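Local coordinates for Crh-like protein 5 (Neosartorya fumigata, PDB 6IBU) that cleaves chitin and transfers it to 1,6-beta-glucan or to other chitin chains, cross-linking the polysaccharides of the fungal cell wall, at residues P6-G16 and S229-G237; D97-G105 and Y142-W153. One frame throughout, in Å; residues are numbered along the deposited sequence.

In the fold
Both contacts belong to the GH16 catalytic part of the protein, a beta-jelly-roll of the concanavalin clan. Contact 2 joins strand 98-105, which carries the probable nucleophile Glu98 and the probable proton donor Glu102, to the sheet holding strands 140-146 and 150-155; its centre is about 8 Å from that of the chain. Contact 1 lies farther out, about 20 Å from the same point, and ties the N-terminal segment to a late strand. The contact centres are about 22 Å apart, and their nearest atoms about 4 Å, without touching. Side chain to side chain, Tyr232 of contact 1 is about 11 Å from Glu98, and Asn14 about 11 Å from chitin-binding Arg182.

Contact 1 of 2, residues P6-G16 and S229-G237; sequences PLEKTCPPNKG and SYTYSDNSG
Pro6 lies on the ring of Tyr232, at the start of a contact that becomes a two-residue antiparallel pairing in a small sheet of strands 14-15, 229-232 and 242-243. The evidence for a CH-pi contact is direct: Pro6 CG stands 3.5 Å from the ring centroid of Tyr232, only 6° off the normal. Next, the CD2 branch of Leu7 turns back to the opposing chain and reaches Gly237 CA at 3.7 Å. The chain then bows outward; Cys11, disulfide-bonded to Cys4, meets Tyr232 through two waters, one joining Cys11 N to Tyr232 O and the other Cys11 O to Tyr232 N. Pro13 brings the loop back, its ring lying alongside Thr231 OG1. At Asn14 the backbones pair reciprocally. Asn14 N bonds Tyr230 O at 2.8 Å, and Tyr230 N returns a bond to Asn14 O at 2.9 Å. With CG beside the backbone N (chi1 -64°), the Asn14 side chain is carried to the ring edge of Tyr232. There OD1 lies 3.4 Å from Tyr232 CE1, and the amide stands nearly perpendicular to the ring, at 83°. One water spans Asn14 OD1 and Tyr232 OH, 2.6 Å from the latter, while Asn14 ND2 bonds Asp94, so both ends of the buried amide are engaged. Past Lys15, Gly16 sets its CA 3.8 Å from CE2 of Tyr230, whose OH bonds Asn225 O.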
# COMPACT_ATOMS: atom_id res chain seq x y z
N PRO A 6 15.66 9.46 -5.45
CA PRO A 6 15.96 10.44 -6.50
C PRO A 6 15.95 11.92 -6.07
O PRO A 6 16.39 12.74 -6.82
CB PRO A 6 14.84 10.19 -7.52
CG PRO A 6 14.40 8.77 -7.26
CD PRO A 6 14.46 8.66 -5.75
N LEU A 7 15.44 12.23 -4.89
CA LEU A 7 15.56 13.58 -4.30
C LEU A 7 17.02 13.85 -3.92
O LEU A 7 17.36 15.02 -3.83
CB LEU A 7 14.66 13.67 -3.06
CG LEU A 7 13.17 13.44 -3.29
CD1 LEU A 7 12.47 13.21 -1.96
CD2 LEU A 7 12.52 14.61 -4.03
N GLU A 8 17.81 12.82 -3.64
CA GLU A 8 19.18 12.95 -3.08
C GLU A 8 20.23 12.62 -4.15
O GLU A 8 21.31 13.21 -4.11
CB GLU A 8 19.32 12.09 -1.83
CG GLU A 8 18.17 12.26 -0.85
CD GLU A 8 18.02 13.64 -0.23
OE1 GLU A 8 17.73 14.61 -0.97
OE2 GLU A 8 18.18 13.73 1.01
N LYS A 9 19.95 11.69 -5.07
CA LYS A 9 20.96 11.19 -6.04
C LYS A 9 20.32 11.03 -7.43
O LYS A 9 19.08 10.99 -7.52
CB LYS A 9 21.55 9.84 -5.60
N THR A 10 21.15 10.88 -8.46
CA THR A 10 20.74 10.30 -9.76
C THR A 10 20.58 8.79 -9.53
O THR A 10 21.52 8.18 -8.99
CB THR A 10 21.74 10.62 -10.87
OG1 THR A 10 22.11 11.99 -10.73
CG2 THR A 10 21.18 10.34 -12.25
N CYS A 11 19.41 8.25 -9.84
CA CYS A 11 19.08 6.82 -9.60
C CYS A 11 18.79 6.16 -10.95
O CYS A 11 18.43 6.83 -11.91
CB CYS A 11 17.92 6.64 -8.61
SG CYS A 11 18.34 7.02 -6.89
N PRO A 12 18.95 4.82 -11.08
CA PRO A 12 18.53 4.12 -12.28
C PRO A 12 17.01 4.19 -12.46
O PRO A 12 16.28 4.38 -11.49
CB PRO A 12 18.95 2.66 -12.04
CG PRO A 12 19.88 2.70 -10.85
CD PRO A 12 19.49 3.93 -10.05
N PRO A 13 16.48 4.11 -13.70
CA PRO A 13 15.04 4.14 -13.93
C PRO A 13 14.21 3.09 -13.19
O PRO A 13 14.70 2.00 -13.02
CB PRO A 13 14.90 3.81 -15.43
CG PRO A 13 16.21 4.25 -16.04
CD PRO A 13 17.25 4.09 -14.95
N ASN A 14 12.97 3.42 -12.82
CA ASN A 14 11.98 2.45 -12.29
C ASN A 14 11.47 1.61 -13.46
O ASN A 14 11.15 2.21 -14.48
CB ASN A 14 10.79 3.13 -11.61
CG ASN A 14 11.15 3.93 -10.37
OD1 ASN A 14 10.62 5.03 -10.18
ND2 ASN A 14 11.98 3.39 -9.50
N LYS A 15 11.43 0.29 -13.32
CA LYS A 15 10.73 -0.59 -14.29
C LYS A 15 9.26 -0.18 -14.32
O LYS A 15 8.67 -0.03 -13.24
CB LYS A 15 10.87 -2.05 -13.89
CG LYS A 15 10.16 -3.04 -14.79
CD LYS A 15 10.56 -4.48 -14.49
CE LYS A 15 10.07 -5.47 -15.53
NZ LYS A 15 10.96 -5.51 -16.72
N GLY A 16 8.71 -0.01 -15.52
CA GLY A 16 7.34 0.50 -15.73
C GLY A 16 6.37 -0.62 -16.04
O GLY A 16 6.81 -1.65 -16.54
N SER A 229 9.62 2.13 -18.65
CA SER A 229 10.38 2.64 -17.48
C SER A 229 10.14 4.13 -17.24
O SER A 229 9.63 4.83 -18.11
CB SER A 229 11.83 2.36 -17.66
OG SER A 229 12.41 3.34 -18.51
N TYR A 230 10.49 4.58 -16.04
CA TYR A 230 10.36 5.98 -15.59
C TYR A 230 11.71 6.43 -15.06
O TYR A 230 12.34 5.68 -14.33
CB TYR A 230 9.31 6.13 -14.49
CG TYR A 230 7.94 5.65 -14.87
CD1 TYR A 230 7.14 6.34 -15.76
CD2 TYR A 230 7.45 4.46 -14.33
CE1 TYR A 230 5.89 5.88 -16.08
CE2 TYR A 230 6.20 3.99 -14.65
CZ TYR A 230 5.41 4.71 -15.51
OH TYR A 230 4.18 4.24 -15.82
N THR A 231 12.09 7.65 -15.41
CA THR A 231 13.35 8.28 -14.97
C THR A 231 13.00 9.57 -14.25
O THR A 231 12.22 10.33 -14.80
CB THR A 231 14.27 8.56 -16.18
OG1 THR A 231 14.59 7.30 -16.76
CG2 THR A 231 15.52 9.33 -15.81
N TYR A 232 13.56 9.81 -13.07
CA TYR A 232 13.49 11.12 -12.39
C TYR A 232 14.57 12.01 -13.01
O TYR A 232 15.75 11.76 -12.76
CB TYR A 232 13.72 10.95 -10.89
CG TYR A 232 12.65 10.26 -10.09
CD1 TYR A 232 12.38 8.91 -10.24
CD2 TYR A 232 11.96 10.95 -9.11
CE1 TYR A 232 11.43 8.27 -9.45
CE2 TYR A 232 11.01 10.32 -8.31
CZ TYR A 232 10.75 8.97 -8.48
OH TYR A 232 9.84 8.34 -7.70
N SER A 233 14.20 12.97 -13.84
CA SER A 233 15.16 13.81 -14.61
C SER A 233 15.80 14.88 -13.71
O SER A 233 16.81 15.45 -14.15
CB SER A 233 14.52 14.42 -15.84
OG SER A 233 13.62 15.45 -15.48
N ASP A 234 15.29 15.15 -12.51
CA ASP A 234 15.91 16.18 -11.64
C ASP A 234 15.63 15.86 -10.17
O ASP A 234 15.27 14.70 -9.88
CB ASP A 234 15.44 17.57 -12.07
CG ASP A 234 13.93 17.70 -11.98
OD1 ASP A 234 13.39 17.29 -10.93
OD2 ASP A 234 13.30 18.16 -12.98
N ASN A 235 15.84 16.84 -9.29
CA ASN A 235 15.79 16.73 -7.81
C ASN A 235 14.44 17.23 -7.27
O ASN A 235 14.29 17.29 -6.06
CB ASN A 235 16.93 17.54 -7.17
CG ASN A 235 16.90 19.03 -7.51
OD1 ASN A 235 16.17 19.49 -8.40
ND2 ASN A 235 17.72 19.81 -6.82
N SER A 236 13.53 17.62 -8.16
CA SER A 236 12.25 18.29 -7.86
C SER A 236 11.29 17.35 -7.12
O SER A 236 10.50 17.84 -6.30
CB SER A 236 11.63 18.74 -9.15
OG SER A 236 10.57 19.64 -8.93
N GLY A 237 11.32 16.05 -7.46
CA GLY A 237 10.32 15.06 -7.01
C GLY A 237 8.95 15.38 -7.56
O GLY A 237 7.95 14.99 -6.95
O HOH W 1 15.44 7.73 -12.00
O HOH W 2 17.51 10.14 -10.84
O HOH W 3 9.29 5.80 -7.85

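Contact 2 of 2, residues D97-G105 and Y142-W153; sequences DEVDWEVLG and YTIDWTKDAVTW
Trp101 packs between Tyr142 and Trp153, forming an aromatic cluster where strand 98-105 of the GH16 jelly-roll, which carries the probable nucleophile and proton donor, faces the beta-hairpin 142-153 of the other sheet. The cluster is dense. Trp153 directs its edge at one face of the Trp101 indole, with the planes at 87° and the centroids of its five-membered ring and the Trp101 six-membered ring 4.7 Å apart. On the opposite face Tyr142 also comes edge-on, more tilted, and its CB lies 3.7 Å from the centroid of the Trp101 five-membered ring. With CG1 anti to its backbone N (chi1 175°), Val99 presents that methyl to the hairpin. It runs alongside Ile144 in the opposite direction, packed tightly, with CG1 3.5 Å from Ile144 CD1, and CG1 also touches Trp153 CZ2. Between these two segments the packing thins toward Val103, whose CG2 comes no nearer than 4.0 Å to Tyr142 OH; Met77 and Val111 also touch Val103. At the other extreme, the hairpin turn Thr147-Asp149 is exposed and lies beyond the contact.

Two indole N-H groups in the layer have partners. Trp153 NE1 bonds the backbone O of Asp100 at 3.2 Å, approaching from above the carbonyl plane. A water accepts from Trp101 NE1 at 3.0 Å and donates to Tyr142 O. The hydrophobic side of the strand is thus packed in aromatic and aliphatic groups, its one direct polar bond made through the backbone, while the alternate E-x-D-x-E side chains of GH16, Glu98 (probable nucleophile), Asp100 and Glu102 (probable proton donor), lie on the other side.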
# COMPACT_ATOMS: atom_id res chain seq x y z
N ASP A 97 7.04 9.21 -1.76
CA ASP A 97 5.61 9.53 -1.93
C ASP A 97 4.86 8.24 -1.58
O ASP A 97 5.38 7.15 -1.81
CB ASP A 97 5.25 9.97 -3.34
CG ASP A 97 5.64 11.41 -3.67
OD1 ASP A 97 5.86 12.20 -2.73
OD2 ASP A 97 5.73 11.72 -4.88
N GLU A 98 3.68 8.36 -1.00
CA GLU A 98 3.04 7.15 -0.47
C GLU A 98 1.56 7.39 -0.23
O GLU A 98 1.22 8.42 0.27
CB GLU A 98 3.73 6.78 0.82
CG GLU A 98 3.68 5.31 1.08
CD GLU A 98 2.91 4.96 2.34
OE1 GLU A 98 3.48 4.24 3.19
OE2 GLU A 98 1.76 5.44 2.50
N VAL A 99 0.76 6.38 -0.55
CA VAL A 99 -0.69 6.32 -0.27
C VAL A 99 -0.94 4.92 0.28
O VAL A 99 -0.44 3.95 -0.32
CB VAL A 99 -1.51 6.59 -1.54
CG1 VAL A 99 -2.99 6.41 -1.28
CG2 VAL A 99 -1.21 7.96 -2.11
N ASP A 100 -1.70 4.81 1.36
CA ASP A 100 -1.91 3.47 1.94
C ASP A 100 -3.27 3.35 2.63
O ASP A 100 -3.94 4.38 2.92
CB ASP A 100 -0.76 3.07 2.86
CG ASP A 100 -0.68 3.84 4.15
OD1 ASP A 100 -1.54 3.61 5.00
OD2 ASP A 100 0.28 4.64 4.32
N TRP A 101 -3.63 2.08 2.80
CA TRP A 101 -4.69 1.57 3.69
C TRP A 101 -4.01 0.81 4.82
O TRP A 101 -3.04 0.11 4.54
CB TRP A 101 -5.64 0.64 2.92
CG TRP A 101 -6.35 1.18 1.72
CD1 TRP A 101 -6.01 1.04 0.41
CD2 TRP A 101 -7.64 1.82 1.71
NE1 TRP A 101 -6.96 1.59 -0.41
CE2 TRP A 101 -7.98 2.07 0.36
CE3 TRP A 101 -8.52 2.24 2.71
CZ2 TRP A 101 -9.18 2.70 0.00
CZ3 TRP A 101 -9.70 2.86 2.36
CH2 TRP A 101 -10.02 3.07 1.02
N GLU A 102 -4.46 0.97 6.06
CA GLU A 102 -4.00 0.12 7.19
C GLU A 102 -5.24 -0.42 7.90
O GLU A 102 -6.05 0.37 8.33
CB GLU A 102 -3.14 0.90 8.18
CG GLU A 102 -1.97 1.63 7.55
CD GLU A 102 -0.90 0.72 6.98
OE1 GLU A 102 -0.60 -0.31 7.61
OE2 GLU A 102 -0.38 1.01 5.90
N VAL A 103 -5.38 -1.73 8.03
CA VAL A 103 -6.38 -2.32 8.96
C VAL A 103 -5.65 -2.81 10.21
O VAL A 103 -4.54 -3.33 10.11
CB VAL A 103 -7.21 -3.43 8.28
CG1 VAL A 103 -8.19 -4.05 9.25
CG2 VAL A 103 -7.94 -2.92 7.06
N LEU A 104 -6.26 -2.63 11.38
CA LEU A 104 -5.73 -3.14 12.66
C LEU A 104 -6.61 -4.31 13.07
O LEU A 104 -7.84 -4.16 12.96
CB LEU A 104 -5.75 -2.01 13.69
CG LEU A 104 -4.99 -0.76 13.25
CD1 LEU A 104 -5.16 0.32 14.29
CD2 LEU A 104 -3.51 -1.04 13.00
N GLY A 105 -6.01 -5.44 13.45
CA GLY A 105 -6.76 -6.67 13.77
C GLY A 105 -7.84 -6.47 14.82
O GLY A 105 -8.91 -7.03 14.65
N TYR A 142 -10.72 -2.32 -1.81
CA TYR A 142 -10.02 -1.07 -1.43
C TYR A 142 -9.45 -0.46 -2.70
O TYR A 142 -8.61 -1.07 -3.37
CB TYR A 142 -8.97 -1.39 -0.39
CG TYR A 142 -9.52 -1.94 0.90
CD1 TYR A 142 -9.86 -1.10 1.95
CD2 TYR A 142 -9.68 -3.31 1.07
CE1 TYR A 142 -10.36 -1.61 3.14
CE2 TYR A 142 -10.15 -3.83 2.26
CZ TYR A 142 -10.49 -2.99 3.30
OH TYR A 142 -10.97 -3.51 4.47
N THR A 143 -9.92 0.73 -3.04
CA THR A 143 -9.61 1.39 -4.32
C THR A 143 -8.94 2.74 -4.05
O THR A 143 -9.47 3.52 -3.28
CB THR A 143 -10.88 1.58 -5.15
OG1 THR A 143 -11.54 0.32 -5.20
CG2 THR A 143 -10.58 2.12 -6.53
N ILE A 144 -7.82 2.99 -4.71
CA ILE A 144 -7.11 4.30 -4.70
C ILE A 144 -7.12 4.82 -6.13
O ILE A 144 -6.53 4.17 -6.94
CB ILE A 144 -5.69 4.15 -4.16
CG1 ILE A 144 -5.68 3.69 -2.71
CG2 ILE A 144 -4.93 5.46 -4.35
CD1 ILE A 144 -4.32 3.31 -2.18
N ASP A 145 -7.81 5.92 -6.38
CA ASP A 145 -7.79 6.65 -7.67
C ASP A 145 -6.76 7.77 -7.52
O ASP A 145 -6.83 8.53 -6.58
CB ASP A 145 -9.17 7.15 -8.07
CG ASP A 145 -9.99 6.05 -8.74
OD1 ASP A 145 -9.77 5.78 -9.98
OD2 ASP A 145 -10.81 5.41 -8.02
N TRP A 146 -5.81 7.83 -8.43
CA TRP A 146 -4.63 8.70 -8.25
C TRP A 146 -4.42 9.51 -9.52
O TRP A 146 -4.04 8.94 -10.55
CB TRP A 146 -3.46 7.82 -7.86
CG TRP A 146 -2.14 8.48 -7.86
CD1 TRP A 146 -1.83 9.74 -7.42
CD2 TRP A 146 -0.91 7.85 -8.22
NE1 TRP A 146 -0.48 9.93 -7.52
CE2 TRP A 146 0.11 8.79 -8.00
CE3 TRP A 146 -0.59 6.58 -8.71
CZ2 TRP A 146 1.43 8.51 -8.29
CZ3 TRP A 146 0.72 6.29 -8.98
CH2 TRP A 146 1.71 7.25 -8.78
N THR A 147 -4.69 10.80 -9.45
CA THR A 147 -4.50 11.74 -10.58
C THR A 147 -3.64 12.88 -10.09
O THR A 147 -3.41 12.96 -8.88
CB THR A 147 -5.85 12.21 -11.13
OG1 THR A 147 -6.51 13.10 -10.23
CG2 THR A 147 -6.79 11.05 -11.39
N LYS A 148 -3.20 13.73 -11.00
CA LYS A 148 -2.37 14.92 -10.66
C LYS A 148 -3.26 15.92 -9.90
O LYS A 148 -2.71 16.77 -9.22
CB LYS A 148 -1.64 15.48 -11.88
CG LYS A 148 -2.40 15.51 -13.20
CD LYS A 148 -1.54 15.88 -14.40
CE LYS A 148 -0.52 14.81 -14.73
NZ LYS A 148 -0.47 14.51 -16.19
N ASP A 149 -4.59 15.77 -9.93
CA ASP A 149 -5.50 16.69 -9.22
C ASP A 149 -5.84 16.17 -7.81
O ASP A 149 -6.10 17.01 -6.96
CB ASP A 149 -6.78 16.93 -10.02
CG ASP A 149 -6.60 17.79 -11.26
OD1 ASP A 149 -5.60 18.59 -11.31
OD2 ASP A 149 -7.48 17.71 -12.16
N ALA A 150 -5.89 14.86 -7.58
CA ALA A 150 -6.46 14.30 -6.33
C ALA A 150 -6.14 12.81 -6.19
O ALA A 150 -6.12 12.08 -7.18
CB ALA A 150 -7.95 14.48 -6.31
N VAL A 151 -5.96 12.39 -4.95
CA VAL A 151 -6.01 10.97 -4.53
C VAL A 151 -7.38 10.71 -3.91
O VAL A 151 -7.78 11.44 -3.00
CB VAL A 151 -4.88 10.66 -3.54
CG1 VAL A 151 -5.07 9.29 -2.90
CG2 VAL A 151 -3.53 10.77 -4.23
N THR A 152 -8.08 9.69 -4.37
CA THR A 152 -9.40 9.32 -3.84
C THR A 152 -9.30 7.91 -3.29
O THR A 152 -8.81 7.05 -4.01
CB THR A 152 -10.49 9.47 -4.90
OG1 THR A 152 -10.41 10.80 -5.39
CG2 THR A 152 -11.86 9.18 -4.34
N TRP A 153 -9.71 7.71 -2.05
CA TRP A 153 -9.85 6.37 -1.44
C TRP A 153 -11.31 5.97 -1.57
O TRP A 153 -12.16 6.78 -1.24
CB TRP A 153 -9.46 6.39 0.04
CG TRP A 153 -8.01 6.53 0.38
CD1 TRP A 153 -7.17 5.55 0.82
CD2 TRP A 153 -7.25 7.75 0.41
NE1 TRP A 153 -5.94 6.08 1.10
CE2 TRP A 153 -5.95 7.42 0.85
CE3 TRP A 153 -7.52 9.07 0.06
CZ2 TRP A 153 -4.95 8.37 0.98
CZ3 TRP A 153 -6.53 10.02 0.21
CH2 TRP A 153 -5.25 9.66 0.66
O HOH W 4 -6.21 0.30 -2.97